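Local coordinates for protein HIT family hydrolase (PDB 6D6J) that binds a zinc ion and, as a member of the histidine triad family, probably acts as a nucleotide hydrolase, at residues 11-16 with 101-106. Residues are numbered along the deposited sequence; the frame is centred on the assembly and turned at random.
Sequences CLFCKI and QEVYHI. With ZN (zinc ion), chain G.
A single zinc ion ties the imidazole of His105 to the thiolates of Cys11 and Cys14. His105 ND1 lies 2.1 Å from the zinc, while Cys11 SG and Cys14 SG each bind it at 2.3 Å; both sulfurs sit at the edge of the imidazole, that of Cys14 in the ring plane. With CG anti to the backbone N (chi1 -178°), the ring of His105 reaches out to the metal, and the far nitrogen, NE2, is hydrogen-bonded to Pro50 O, so the ring is held at both nitrogens. Phe13 CB rests over one imidazole face, 4.0 Å from the ring centroid. His53 supplies the fourth ligand, completing a Cys2His2 site in which a CxxC pair at the start of helix 12-17 meets the first histidine of the predicted histidine triad motif. Cys11 also N-caps this helix, its SG accepting from Cys14 N at 3.4 Å, a bond that should temper the charge on the thiolate. Val103 places CG1 almost squarely over the centre of the Phe13 ring, a CH-pi contact 3.6 Å from its centroid and 7° off the normal. Phe13 in turn meets His107, the predicted nucleotidylated histidine, edge-to-face. Farther out, Leu12 CD2 touches Val103 CG2 at 4.3 Å.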
# COMPACT_ATOMS: atom_id res chain seq x y z
N CYS B 11 4.52 16.15 15.86
CA CYS B 11 4.16 15.40 14.66
C CYS B 11 3.09 16.15 13.87
O CYS B 11 2.02 16.45 14.40
CB CYS B 11 3.64 14.02 15.06
SG CYS B 11 2.94 13.10 13.67
N LEU B 12 3.37 16.43 12.59
CA LEU B 12 2.43 17.20 11.76
C LEU B 12 1.09 16.50 11.64
O LEU B 12 0.03 17.14 11.68
CB LEU B 12 3.04 17.38 10.37
CG LEU B 12 2.20 18.16 9.36
CD1 LEU B 12 2.12 19.59 9.81
CD2 LEU B 12 2.82 18.09 7.97
N PHE B 13 1.09 15.17 11.48
CA PHE B 13 -0.17 14.47 11.27
C PHE B 13 -0.96 14.33 12.56
O PHE B 13 -2.20 14.36 12.50
CB PHE B 13 0.07 13.13 10.59
CG PHE B 13 0.48 13.24 9.13
CD1 PHE B 13 0.55 14.48 8.49
CD2 PHE B 13 0.81 12.11 8.41
CE1 PHE B 13 0.91 14.57 7.15
CE2 PHE B 13 1.19 12.21 7.06
CZ PHE B 13 1.24 13.43 6.43
N CYS B 14 -0.29 14.22 13.72
CA CYS B 14 -1.03 14.31 14.97
C CYS B 14 -1.68 15.68 15.11
O CYS B 14 -2.83 15.78 15.55
CB CYS B 14 -0.11 14.02 16.16
SG CYS B 14 0.25 12.25 16.41
N LYS B 15 -0.97 16.74 14.73
CA LYS B 15 -1.56 18.07 14.80
C LYS B 15 -2.78 18.19 13.91
O LYS B 15 -3.80 18.78 14.32
CB LYS B 15 -0.52 19.13 14.46
CG LYS B 15 0.54 19.30 15.53
CD LYS B 15 1.57 20.34 15.11
CE LYS B 15 2.74 20.43 16.07
NZ LYS B 15 3.83 21.31 15.54
N ILE B 16 -2.72 17.63 12.69
CA ILE B 16 -3.89 17.63 11.82
C ILE B 16 -5.02 16.84 12.46
O ILE B 16 -6.17 17.28 12.47
CB ILE B 16 -3.51 17.09 10.43
CG1 ILE B 16 -2.61 18.11 9.71
CG2 ILE B 16 -4.77 16.78 9.60
CD1 ILE B 16 -2.03 17.63 8.37
N GLN B 101 9.59 8.41 2.75
CA GLN B 101 8.81 8.91 3.88
C GLN B 101 9.46 10.16 4.45
O GLN B 101 10.66 10.17 4.72
CB GLN B 101 8.72 7.83 4.96
CG GLN B 101 7.86 8.27 6.14
CD GLN B 101 7.55 7.17 7.13
OE1 GLN B 101 8.13 6.07 7.08
NE2 GLN B 101 6.62 7.45 8.03
N GLU B 102 8.67 11.20 4.65
CA GLU B 102 9.17 12.43 5.28
C GLU B 102 8.49 12.73 6.61
O GLU B 102 9.14 13.28 7.52
CB GLU B 102 8.97 13.62 4.34
N VAL B 103 7.21 12.42 6.74
CA VAL B 103 6.46 12.62 7.97
C VAL B 103 6.38 11.27 8.66
O VAL B 103 5.90 10.28 8.08
CB VAL B 103 5.05 13.18 7.69
CG1 VAL B 103 4.27 13.29 8.99
CG2 VAL B 103 5.15 14.54 7.03
N TYR B 104 6.85 11.22 9.91
CA TYR B 104 6.99 9.97 10.65
C TYR B 104 5.72 9.65 11.47
O TYR B 104 5.72 9.48 12.68
CB TYR B 104 8.31 9.94 11.44
CG TYR B 104 9.42 9.66 10.47
CD1 TYR B 104 10.02 10.68 9.74
CD2 TYR B 104 9.76 8.35 10.15
CE1 TYR B 104 10.98 10.40 8.77
CE2 TYR B 104 10.70 8.06 9.21
CZ TYR B 104 11.32 9.08 8.52
OH TYR B 104 12.26 8.75 7.57
N HIS B 105 4.62 9.54 10.72
CA HIS B 105 3.33 9.05 11.20
C HIS B 105 2.75 8.32 9.99
O HIS B 105 2.66 8.92 8.91
CB HIS B 105 2.46 10.24 11.60
CG HIS B 105 1.11 9.89 12.15
ND1 HIS B 105 0.63 10.43 13.33
CD2 HIS B 105 0.10 9.13 11.65
CE1 HIS B 105 -0.61 10.00 13.54
NE2 HIS B 105 -0.96 9.22 12.53
N ILE B 106 2.41 7.04 10.13
CA ILE B 106 2.07 6.25 8.95
C ILE B 106 0.92 6.89 8.19
O ILE B 106 -0.02 7.47 8.76
CB ILE B 106 1.83 4.76 9.26
CG1 ILE B 106 0.69 4.56 10.25
CG2 ILE B 106 3.09 4.11 9.77
CD1 ILE B 106 0.33 3.09 10.42
ZN ZN G . 1.67 11.53 14.76